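Local coordinates for protein Bd3459 (Bdellovibrio bacteriovorus, PDB 5CEC) that probably cleaves peptidoglycan peptides as a serine-type D-Ala-D-Ala carboxypeptidase relative, and is captured here with its ankyrin-repeat immunity protein Bd3460, at residues L150-P155 and L244-N249; I201-S206 and Y432-K437; A271-A274 and Q278-T281; F286-G289 and N293-S296. The protein carries 1 engineered substitution. One frame throughout, in Å; residues are numbered along the deposited sequence.

Interaction 1 (L150-P155 and L244-N249). With SO4 (sulfate ion), chain D; SO4 (sulfate ion), chain H.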
loop_
_atom_site.group_PDB
_atom_site.type_symbol
_atom_site.label_atom_id
_atom_site.label_comp_id
_atom_site.label_asym_id
_atom_site.label_seq_id
_atom_site.Cartn_x
_atom_site.Cartn_y
_atom_site.Cartn_z
ATOM N N LEU A 150 -7.081 -14.240 4.096
ATOM C CA LEU A 150 -5.953 -13.310 4.169
ATOM C C LEU A 150 -6.150 -12.056 3.279
ATOM O O LEU A 150 -5.176 -11.393 2.907
ATOM C CB LEU A 150 -4.629 -14.036 3.863
ATOM C CG LEU A 150 -4.306 -15.192 4.802
ATOM C CD1 LEU A 150 -3.005 -15.837 4.358
ATOM C CD2 LEU A 150 -4.229 -14.784 6.267
ATOM N N ALA A 151 -7.408 -11.689 3.020
ATOM C CA ALA A 151 -7.715 -10.552 2.116
ATOM C C ALA A 151 -6.940 -9.268 2.418
ATOM O O ALA A 151 -6.655 -8.513 1.509
ATOM C CB ALA A 151 -9.198 -10.265 2.168
ATOM N N GLU A 152 -6.713 -8.980 3.703
ATOM C CA GLU A 152 -5.993 -7.801 4.161
ATOM C C GLU A 152 -4.601 -8.029 4.658
ATOM O O GLU A 152 -4.058 -7.154 5.340
ATOM C CB GLU A 152 -6.649 -7.290 5.444
ATOM C CG GLU A 152 -8.029 -6.915 5.336
ATOM C CD GLU A 152 -8.465 -6.139 6.544
ATOM O OE1 GLU A 152 -8.154 -4.959 6.596
ATOM O OE2 GLU A 152 -9.171 -6.724 7.357
ATOM N N GLU A 153 -4.029 -9.178 4.346
ATOM C CA GLU A 153 -2.771 -9.596 4.933
ATOM C C GLU A 153 -1.821 -10.081 3.858
ATOM O O GLU A 153 -2.208 -10.362 2.745
ATOM C CB GLU A 153 -3.047 -10.680 5.996
ATOM C CG GLU A 153 -3.806 -10.146 7.196
ATOM C CD GLU A 153 -4.427 -11.235 8.045
ATOM O OE1 GLU A 153 -3.718 -12.199 8.430
ATOM O OE2 GLU A 153 -5.626 -11.121 8.335
ATOM N N LYS A 154 -0.562 -10.192 4.215
ATOM C CA LYS A 154 0.460 -10.716 3.345
ATOM C C LYS A 154 0.270 -12.217 3.310
ATOM O O LYS A 154 -0.036 -12.807 4.366
ATOM C CB LYS A 154 1.839 -10.398 3.910
ATOM C CG LYS A 154 2.053 -8.920 4.064
ATOM C CD LYS A 154 3.436 -8.600 4.500
ATOM C CE LYS A 154 3.556 -7.104 4.529
ATOM N NZ LYS A 154 4.861 -6.701 5.066
ATOM N N PRO A 155 0.424 -12.867 2.160
ATOM C CA PRO A 155 0.926 -12.324 0.896
ATOM C C PRO A 155 -0.136 -11.862 -0.095
ATOM O O PRO A 155 0.199 -11.582 -1.251
ATOM C CB PRO A 155 1.668 -13.529 0.314
ATOM C CG PRO A 155 0.843 -14.681 0.750
ATOM C CD PRO A 155 0.342 -14.337 2.116
ATOM N N LEU A 244 -11.939 1.449 -0.109
ATOM C CA LEU A 244 -10.957 2.078 -1.001
ATOM C C LEU A 244 -9.763 2.655 -0.242
ATOM O O LEU A 244 -8.612 2.465 -0.634
ATOM C CB LEU A 244 -11.613 3.165 -1.863
ATOM C CG LEU A 244 -12.647 2.642 -2.852
ATOM C CD1 LEU A 244 -13.462 3.790 -3.394
ATOM C CD2 LEU A 244 -12.047 1.861 -4.001
ATOM N N LYS A 245 -10.047 3.320 0.883
ATOM C CA LYS A 245 -8.971 3.844 1.732
ATOM C C LYS A 245 -8.034 2.713 2.173
ATOM O O LYS A 245 -6.803 2.852 2.089
ATOM C CB LYS A 245 -9.543 4.553 2.960
ATOM C CG LYS A 245 -8.523 5.220 3.858
ATOM C CD LYS A 245 -8.046 6.547 3.347
ATOM C CE LYS A 245 -6.911 7.082 4.216
ATOM N NZ LYS A 245 -6.465 8.451 3.846
ATOM N N ARG A 246 -8.614 1.608 2.652
ATOM C CA ARG A 246 -7.784 0.460 3.064
ATOM C C ARG A 246 -6.948 -0.030 1.869
ATOM O O ARG A 246 -5.734 -0.237 1.984
ATOM C CB ARG A 246 -8.653 -0.648 3.600
ATOM C CG ARG A 246 -7.898 -1.851 4.115
ATOM C CD ARG A 246 -6.951 -1.523 5.252
ATOM N NE ARG A 246 -6.556 -2.724 5.981
ATOM C CZ ARG A 246 -5.544 -2.785 6.836
ATOM N NH1 ARG A 246 -4.692 -1.773 7.006
ATOM N NH2 ARG A 246 -5.361 -3.906 7.492
ATOM N N MET A 247 -7.611 -0.182 0.714
ATOM C CA MET A 247 -6.913 -0.667 -0.489
ATOM C C MET A 247 -5.735 0.225 -0.854
ATOM O O MET A 247 -4.645 -0.266 -1.180
ATOM C CB MET A 247 -7.902 -0.719 -1.635
ATOM C CG MET A 247 -7.273 -1.115 -2.955
ATOM S SD MET A 247 -8.435 -1.040 -4.348
ATOM C CE MET A 247 -8.601 0.702 -4.579
ATOM N N ASN A 248 -5.979 1.531 -0.875
ATOM C CA ASN A 248 -4.972 2.484 -1.319
ATOM C C ASN A 248 -3.926 2.805 -0.246
ATOM O O ASN A 248 -2.869 3.339 -0.572
ATOM C CB ASN A 248 -5.629 3.741 -1.875
ATOM C CG ASN A 248 -6.303 3.487 -3.192
ATOM O OD1 ASN A 248 -5.806 2.676 -3.994
ATOM N ND2 ASN A 248 -7.441 4.143 -3.423
ATOM N N ASN A 249 -4.194 2.446 1.015
ATOM C CA ASN A 249 -3.167 2.555 2.055
ATOM C C ASN A 249 -2.173 1.387 1.899
ATOM O O ASN A 249 -0.945 1.610 1.906
ATOM C CB ASN A 249 -3.769 2.473 3.469
ATOM C CG ASN A 249 -4.291 3.787 4.002
ATOM O OD1 ASN A 249 -4.104 4.841 3.423
ATOM N ND2 ASN A 249 -4.978 3.705 5.145
HETATM S S SO4 D . -2.319 -3.297 9.615
HETATM O O1 SO4 D . -1.495 -3.161 10.839
HETATM O O2 SO4 D . -2.408 -1.992 8.914
HETATM O O3 SO4 D . -3.665 -3.851 9.890
HETATM O O4 SO4 D . -1.591 -4.204 8.682
HETATM S S SO4 H . 4.729 -7.971 8.783
HETATM O O1 SO4 H . 4.474 -7.368 10.126
HETATM O O2 SO4 H . 5.590 -7.079 7.958
HETATM O O3 SO4 H . 5.380 -9.274 8.956
HETATM O O4 SO4 H . 3.385 -8.160 8.158
#

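Interaction 2 (I201-S206 and Y432-K437)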
loop_
_atom_site.group_PDB
_atom_site.type_symbol
_atom_site.label_atom_id
_atom_site.label_comp_id
_atom_site.label_asym_id
_atom_site.label_seq_id
_atom_site.Cartn_x
_atom_site.Cartn_y
_atom_site.Cartn_z
ATOM N N ILE A 201 -13.426 2.926 16.769
ATOM C CA ILE A 201 -14.426 3.484 15.855
ATOM C C ILE A 201 -15.857 3.258 16.362
ATOM O O ILE A 201 -16.809 3.410 15.607
ATOM C CB ILE A 201 -14.233 2.991 14.399
ATOM C CG1 ILE A 201 -14.535 1.502 14.229
ATOM C CG2 ILE A 201 -12.812 3.302 13.908
ATOM C CD1 ILE A 201 -14.716 1.105 12.773
ATOM N N GLY A 202 -16.005 2.924 17.641
ATOM C CA GLY A 202 -17.322 2.860 18.250
ATOM C C GLY A 202 -18.113 1.593 18.002
ATOM O O GLY A 202 -19.323 1.625 18.101
ATOM N N VAL A 203 -17.451 0.497 17.631
ATOM C CA VAL A 203 -18.111 -0.765 17.351
ATOM C C VAL A 203 -17.860 -1.755 18.492
ATOM O O VAL A 203 -16.712 -1.973 18.898
ATOM C CB VAL A 203 -17.600 -1.374 16.027
ATOM C CG1 VAL A 203 -18.178 -2.779 15.785
ATOM C CG2 VAL A 203 -17.922 -0.459 14.852
ATOM N N GLN A 204 -18.948 -2.373 18.959
ATOM C CA GLN A 204 -18.926 -3.378 20.005
ATOM C C GLN A 204 -18.729 -4.768 19.429
ATOM O O GLN A 204 -19.292 -5.097 18.382
ATOM C CB GLN A 204 -20.248 -3.312 20.770
ATOM C CG GLN A 204 -20.459 -4.322 21.870
ATOM C CD GLN A 204 -21.907 -4.337 22.315
ATOM O OE1 GLN A 204 -22.450 -3.301 22.709
ATOM N NE2 GLN A 204 -22.550 -5.501 22.219
ATOM N N MET A 205 -17.908 -5.566 20.094
ATOM C CA MET A 205 -17.655 -6.955 19.723
ATOM C C MET A 205 -17.693 -7.839 20.962
ATOM O O MET A 205 -17.399 -7.381 22.078
ATOM C CB MET A 205 -16.335 -7.087 18.961
ATOM C CG MET A 205 -16.339 -6.363 17.623
ATOM S SD MET A 205 -14.841 -6.613 16.673
ATOM C CE MET A 205 -15.004 -8.321 16.196
ATOM N N SER A 206 -18.001 -9.111 20.737
ATOM C CA SER A 206 -18.087 -10.089 21.804
ATOM C C SER A 206 -16.698 -10.364 22.409
ATOM O O SER A 206 -15.686 -10.251 21.736
ATOM C CB SER A 206 -18.751 -11.365 21.290
ATOM O OG SER A 206 -17.910 -12.094 20.448
ATOM N N TYR A 432 -22.538 0.782 11.425
ATOM C CA TYR A 432 -23.777 0.417 10.713
ATOM C C TYR A 432 -23.769 -0.990 10.149
ATOM O O TYR A 432 -24.706 -1.394 9.469
ATOM C CB TYR A 432 -24.123 1.467 9.645
ATOM C CG TYR A 432 -24.335 2.831 10.253
ATOM C CD1 TYR A 432 -25.556 3.172 10.859
ATOM C CD2 TYR A 432 -23.306 3.768 10.273
ATOM C CE1 TYR A 432 -25.732 4.414 11.447
ATOM C CE2 TYR A 432 -23.490 5.023 10.839
ATOM C CZ TYR A 432 -24.694 5.327 11.437
ATOM O OH TYR A 432 -24.876 6.560 12.004
ATOM N N SER A 433 -22.720 -1.760 10.482
ATOM C CA SER A 433 -22.565 -3.110 9.969
ATOM C C SER A 433 -23.224 -4.187 10.798
ATOM O O SER A 433 -23.260 -5.337 10.379
ATOM C CB SER A 433 -21.076 -3.457 9.834
ATOM O OG SER A 433 -20.421 -2.585 8.910
ATOM N N TYR A 434 -23.759 -3.831 11.962
ATOM C CA TYR A 434 -24.399 -4.816 12.814
ATOM C C TYR A 434 -25.469 -5.594 12.054
ATOM O O TYR A 434 -26.185 -5.035 11.218
ATOM C CB TYR A 434 -25.023 -4.159 14.026
ATOM C CG TYR A 434 -24.031 -3.489 14.954
ATOM C CD1 TYR A 434 -23.183 -4.249 15.745
ATOM C CD2 TYR A 434 -23.969 -2.097 15.079
ATOM C CE1 TYR A 434 -22.307 -3.662 16.627
ATOM C CE2 TYR A 434 -23.081 -1.500 15.959
ATOM C CZ TYR A 434 -22.241 -2.290 16.719
ATOM O OH TYR A 434 -21.374 -1.734 17.614
ATOM N N LEU A 435 -25.586 -6.881 12.343
ATOM C CA LEU A 435 -26.607 -7.695 11.708
ATOM C C LEU A 435 -27.963 -7.173 12.063
ATOM O O LEU A 435 -28.297 -7.085 13.237
ATOM C CB LEU A 435 -26.603 -9.117 12.198
ATOM C CG LEU A 435 -25.814 -10.206 11.591
ATOM C CD1 LEU A 435 -26.091 -11.531 12.302
ATOM C CD2 LEU A 435 -26.116 -10.316 10.094
ATOM N N THR A 436 -28.770 -6.924 11.044
ATOM C CA THR A 436 -30.061 -6.290 11.254
ATOM C C THR A 436 -31.087 -6.911 10.308
ATOM O O THR A 436 -30.746 -7.315 9.202
ATOM C CB THR A 436 -29.929 -4.793 10.983
ATOM O OG1 THR A 436 -28.772 -4.311 11.688
ATOM C CG2 THR A 436 -31.147 -4.054 11.477
ATOM N N LYS A 437 -32.339 -6.994 10.732
ATOM C CA LYS A 437 -33.389 -7.472 9.847
ATOM C C LYS A 437 -33.460 -6.607 8.617
ATOM O O LYS A 437 -33.348 -5.377 8.708
ATOM C CB LYS A 437 -34.735 -7.417 10.553
ATOM C CG LYS A 437 -35.020 -8.599 11.461
ATOM C CD LYS A 437 -36.518 -8.696 11.801
ATOM C CE LYS A 437 -37.352 -9.147 10.600
ATOM N NZ LYS A 437 -38.817 -9.172 10.857
HETATM O O HOH W 1 -21.884 0.835 18.169
#

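Interaction 3 (A271-A274 and Q278-T281)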
loop_
_atom_site.group_PDB
_atom_site.type_symbol
_atom_site.label_atom_id
_atom_site.label_comp_id
_atom_site.label_asym_id
_atom_site.label_seq_id
_atom_site.Cartn_x
_atom_site.Cartn_y
_atom_site.Cartn_z
ATOM N N ALA A 271 -15.125 -0.063 -21.942
ATOM C CA ALA A 271 -16.327 0.729 -22.288
ATOM C C ALA A 271 -16.486 1.949 -21.366
ATOM O O ALA A 271 -16.810 3.044 -21.819
ATOM C CB ALA A 271 -17.570 -0.156 -22.235
ATOM N N TYR A 272 -16.254 1.729 -20.072
ATOM C CA TYR A 272 -16.353 2.814 -19.105
ATOM C C TYR A 272 -15.404 3.960 -19.436
ATOM O O TYR A 272 -15.803 5.121 -19.480
ATOM C CB TYR A 272 -16.062 2.324 -17.669
ATOM C CG TYR A 272 -15.803 3.452 -16.694
ATOM C CD1 TYR A 272 -16.837 4.226 -16.188
ATOM C CD2 TYR A 272 -14.506 3.781 -16.279
ATOM C CE1 TYR A 272 -16.589 5.299 -15.334
ATOM C CE2 TYR A 272 -14.268 4.851 -15.433
ATOM C CZ TYR A 272 -15.301 5.608 -14.953
ATOM O OH TYR A 272 -15.038 6.643 -14.100
ATOM N N ILE A 273 -14.148 3.635 -19.663
ATOM C CA ILE A 273 -13.149 4.657 -19.869
ATOM C C ILE A 273 -13.321 5.375 -21.219
ATOM O O ILE A 273 -13.052 6.557 -21.314
ATOM C CB ILE A 273 -11.728 4.101 -19.600
ATOM C CG1 ILE A 273 -10.792 5.187 -19.083
ATOM C CG2 ILE A 273 -11.169 3.394 -20.818
ATOM C CD1 ILE A 273 -11.068 5.620 -17.663
ATOM N N ALA A 274 -13.830 4.655 -22.227
ATOM C CA ALA A 274 -14.144 5.254 -23.503
ATOM C C ALA A 274 -15.264 6.268 -23.338
ATOM O O ALA A 274 -15.197 7.366 -23.885
ATOM C CB ALA A 274 -14.526 4.185 -24.522
ATOM N N GLN A 278 -13.347 9.494 -23.377
ATOM C CA GLN A 278 -13.164 9.415 -24.836
ATOM C C GLN A 278 -11.757 8.858 -25.090
ATOM O O GLN A 278 -11.060 9.273 -26.010
ATOM C CB GLN A 278 -13.416 10.771 -25.524
ATOM C CG GLN A 278 -14.859 11.252 -25.429
ATOM C CD GLN A 278 -15.284 11.573 -24.003
ATOM O OE1 GLN A 278 -14.693 12.446 -23.355
ATOM N NE2 GLN A 278 -16.292 10.856 -23.492
ATOM N N ALA A 279 -11.356 7.904 -24.245
ATOM C CA ALA A 279 -10.068 7.267 -24.320
ATOM C C ALA A 279 -10.202 5.949 -25.055
ATOM O O ALA A 279 -11.288 5.362 -25.143
ATOM C CB ALA A 279 -9.535 7.028 -22.916
ATOM N N ASP A 280 -9.099 5.503 -25.628
ATOM C CA ASP A 280 -9.053 4.170 -26.201
ATOM C C ASP A 280 -7.773 3.450 -25.762
ATOM O O ASP A 280 -7.082 3.909 -24.834
ATOM C CB ASP A 280 -9.240 4.268 -27.716
ATOM C CG ASP A 280 -8.176 5.113 -28.388
ATOM O OD1 ASP A 280 -7.034 5.162 -27.899
ATOM O OD2 ASP A 280 -8.482 5.727 -29.421
ATOM N N THR A 281 -7.454 2.334 -26.415
ATOM C CA THR A 281 -6.285 1.496 -26.072
ATOM C C THR A 281 -4.955 2.235 -26.114
ATOM O O THR A 281 -4.039 1.905 -25.367
ATOM C CB THR A 281 -6.091 0.308 -27.047
ATOM O OG1 THR A 281 -5.558 0.780 -28.294
ATOM C CG2 THR A 281 -7.354 -0.452 -27.265
#

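Interaction 4 (F286-G289 and N293-S296)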
loop_
_atom_site.group_PDB
_atom_site.type_symbol
_atom_site.label_atom_id
_atom_site.label_comp_id
_atom_site.label_asym_id
_atom_site.label_seq_id
_atom_site.Cartn_x
_atom_site.Cartn_y
_atom_site.Cartn_z
ATOM N N PHE A 286 -5.811 -1.705 -19.777
ATOM C CA PHE A 286 -5.849 -2.449 -18.544
ATOM C C PHE A 286 -6.170 -3.927 -18.780
ATOM O O PHE A 286 -6.876 -4.301 -19.728
ATOM C CB PHE A 286 -6.922 -1.870 -17.605
ATOM C CG PHE A 286 -6.416 -0.804 -16.660
ATOM C CD1 PHE A 286 -5.506 0.172 -17.071
ATOM C CD2 PHE A 286 -6.870 -0.771 -15.348
ATOM C CE1 PHE A 286 -5.064 1.140 -16.175
ATOM C CE2 PHE A 286 -6.435 0.211 -14.467
ATOM C CZ PHE A 286 -5.539 1.159 -14.871
ATOM N N HIS A 287 -5.654 -4.755 -17.886
ATOM C CA HIS A 287 -6.007 -6.150 -17.829
ATOM C C HIS A 287 -6.438 -6.599 -16.443
ATOM O O HIS A 287 -6.943 -7.716 -16.319
ATOM C CB HIS A 287 -4.823 -7.007 -18.299
ATOM C CG HIS A 287 -4.250 -6.560 -19.599
ATOM N ND1 HIS A 287 -4.790 -6.957 -20.798
ATOM C CD2 HIS A 287 -3.254 -5.692 -19.899
ATOM C CE1 HIS A 287 -4.140 -6.379 -21.787
ATOM N NE2 HIS A 287 -3.193 -5.616 -21.269
ATOM N N ASN A 288 -6.211 -5.784 -15.409
ATOM C CA ASN A 288 -6.642 -6.110 -14.075
ATOM C C ASN A 288 -6.802 -4.822 -13.301
ATOM O O ASN A 288 -6.516 -3.731 -13.822
ATOM C CB ASN A 288 -5.694 -7.126 -13.405
ATOM C CG ASN A 288 -4.292 -6.588 -13.175
ATOM O OD1 ASN A 288 -4.061 -5.407 -13.056
ATOM N ND2 ASN A 288 -3.326 -7.488 -13.151
ATOM N N GLY A 289 -7.271 -4.921 -12.065
ATOM C CA GLY A 289 -7.526 -3.746 -11.263
ATOM C C GLY A 289 -6.345 -3.268 -10.451
ATOM O O GLY A 289 -6.317 -2.137 -10.002
ATOM N N ASN A 293 1.720 -7.812 -12.703
ATOM C CA ASN A 293 1.962 -8.566 -13.915
ATOM C C ASN A 293 0.966 -9.689 -14.113
ATOM O O ASN A 293 0.882 -10.579 -13.282
ATOM C CB ASN A 293 3.364 -9.126 -13.856
ATOM C CG ASN A 293 3.831 -9.701 -15.175
ATOM O OD1 ASN A 293 3.109 -9.708 -16.180
ATOM N ND2 ASN A 293 5.052 -10.206 -15.172
ATOM N N GLU A 294 0.244 -9.621 -15.227
ATOM C CA GLU A 294 -0.778 -10.593 -15.608
ATOM C C GLU A 294 -0.144 -11.724 -16.466
ATOM O O GLU A 294 -0.777 -12.742 -16.694
ATOM C CB GLU A 294 -1.913 -9.832 -16.336
ATOM C CG GLU A 294 -3.271 -10.515 -16.448
ATOM C CD GLU A 294 -4.077 -10.629 -15.150
ATOM O OE1 GLU A 294 -3.722 -10.070 -14.095
ATOM O OE2 GLU A 294 -5.123 -11.311 -15.187
ATOM N N GLY A 295 1.112 -11.555 -16.902
ATOM C CA GLY A 295 1.835 -12.568 -17.705
ATOM C C GLY A 295 3.032 -13.143 -16.955
ATOM O O GLY A 295 2.995 -13.286 -15.739
ATOM N N SER A 296 4.104 -13.452 -17.677
ATOM C CA SER A 296 5.283 -14.051 -17.073
ATOM C C SER A 296 6.371 -13.010 -16.927
ATOM O O SER A 296 6.234 -11.862 -17.371
ATOM C CB SER A 296 5.796 -15.164 -17.964
ATOM O OG SER A 296 6.304 -14.599 -19.150
#

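Interaction 1 (L150-P155 and L244-N249)
Arg246 grips Glu152 side-on, NE and NH2 both donating to the single oxygen OE1. The NE bond is the shorter, at 2.8 Å to Glu152 OE1, and runs nearly along the C-O axis; from NH2 to the same OE1 the distance is 3.1 Å, and this donor approaches from above the carboxylate. OE1 sits at the guanidinium edge close to its plane, yet the two flat groups are 78° apart, so this is a salt bridge without the usual flat, two-oxygen pairing. Arg246 bends at chi2 (60°) to turn its guanidinium toward the loop. A second anion, probably from the crystallisation liquor, lies at the NH1-NH2 edge, in the guanidinium plane: NH1 reaches sulfate D O2 at 3.0 Å in an almost straight bond, and NH2 reaches O3 of the same ion at 2.9 Å. The other carboxylate oxygen, Glu152 OE2, accepts from Asn119, and a type I turn from Leu150 to Glu153 presents the glutamate. Farther along the loop, Lys154 binds sulfate H and Asn75 of the Bd3460 chain. The contact ties the loop between strand 135-141 and helix 167-182 to helix 240-250, which packs against helices 72-84 and 253-262.

Interaction 2 (I201-S206 and Y432-K437)
Tyr434 reaches across to the backbone of Val203 and Gln204, just beyond a Schellman motif that ends helix 188-200, with Gly202 as its positive-phi residue. The partner segment runs into the short strand 436-437, outermost in the mixed sheet within this chain. At its start Tyr432 points away from the loop and packs on Arg89, and Ser433 follows, its hydroxyl bonded to the backbone of Met236 and Asp430. Tyr434 then makes the contact with its hydroxyl and the neighbouring ring edge. The side chains of Tyr434 and Val203 slide past each other in opposite directions, and OH accepts from Gln204 N at 2.8 Å with an N-H...O angle of 172°. That donor lies at the ring edge, in the ring plane. Val203 CG1, anti to its own backbone N (chi1 174°), comes obliquely to the ring, 4.2 Å from Tyr434 CZ, while Gln204 CB lies 3.7 Å from Tyr434 OH. A water also at the ring edge is 2.7 Å from the same OH and donates to Gly202 O, again at 2.7 Å, so the phenol is held by the loop both directly and through solvent. Leu435 packs on Met233 and Leu235 of strand 231-236, and its backbone N is bonded to Glu127 of helix 118-130. Thr436 pairs with Val234 through the backbone, joining its strand to the sheet edge, and its side chain folds back so that OG1 donates to Tyr434 O at 2.7 Å from well above the carbonyl plane.

Interaction 3 (A271-A274 and Q278-T281)
Ile273 and Ala279 touch side by side across the end of helix 265-277, the CB bond of each directed neither toward nor away from the other segment. Ile273 CG1 comes within 4.4 Å of Ala279 CB, a loose contact at the edge of van der Waals range; both side chains also pack on Ile284 of strand 284-285, so the pair closes over a shared apolar neighbour. The Ala279 methyl lies beside the helix backbone as well, its CB 3.9 Å from Ile273 O. Ala274 meets the loop through its backbone and methyl: Ala279 O lies 3.3 Å from Ala274 CA in a CA-H...O contact and 3.5 Å from Ala274 CB. Gln278 directs its CB away from the helix, but the chain bends at chi2 (66°) and folds back over the helix end, with NE2 3.7 Å from Ala274 O, too long for a hydrogen bond. The carbonyl is instead met by Gln278 N at 2.9 Å, a weak bond because the N-H...O angle is only 124°. On the helix side Tyr272 stacks with Trp79 and bonds to Asp82. With its positive phi (56°), Gln278 is a left-handed residue directly after the last helical turn, a common way for a helix to end; the chain then runs on to strand 284-285.

Interaction 4 (F286-G289 and N293-S296)
The Asn288 amide and Glu294 carboxylate planes stand 75° apart, meeting through one hydrogen bond in which ND2 donates to OE1 at 2.8 Å with an N-H...O angle of 157°. Seen from the amide, OE1 is at the nitrogen edge, near its plane; seen from the carboxylate, ND2 approaches from above, 37° out of plane. The two side chains slide past each other in opposite directions, so OE1 also lies 3.6 Å from Asn288 CB. Glu294 gets there by setting CG anti to the backbone N and bending at chi2, which folds its carboxylate back toward 286-289. The aliphatic part of Glu294 lies alongside His287, CG 4.3 Å from His287 CB, but the imidazole itself leads away. Next to Glu294, Asn293 forms an Asx turn: OD1 accepts from Gly295 N at 2.8 Å, while ND2 reaches Ser296 O at 3.0 Å. Asn288 has further partners within the connecting turn, ND2 giving to Asn292 O and OD1 taking from Gly291 N, so both ends of its amide are engaged. Gly289 O bonds to Thr76 of helix 72-84, and the Asn288 side chain lies close to the residues of a possible SxxK motif, as in penicillin-binding proteins. Two acceptors on ND2 and a donor on OD1 thus fix the rotation of the buried Asn288 amide, and the exposed carboxylate probably stays charged, stabilised by the N-H dipole.

All four contacts are partly buried, but their places differ. Interaction 1, its centre about 6 Å from the chain centre, is the one ruled by full charges; it joins a loop to a helix that packs on helix 72-84. Interaction 2, its centre about 22 Å from the chain centre and on the opposite side of it from interactions 3 and 4, is a single phenol bridging the loop after a helix to the segment leading into an edge strand. Interactions 3 and 4, their centres about 18 Å apart, follow one another along the chain on either side of strand 284-285: the first is backbone and small apolar groups at a helix end, the second a neutral amide meeting a surface carboxylate.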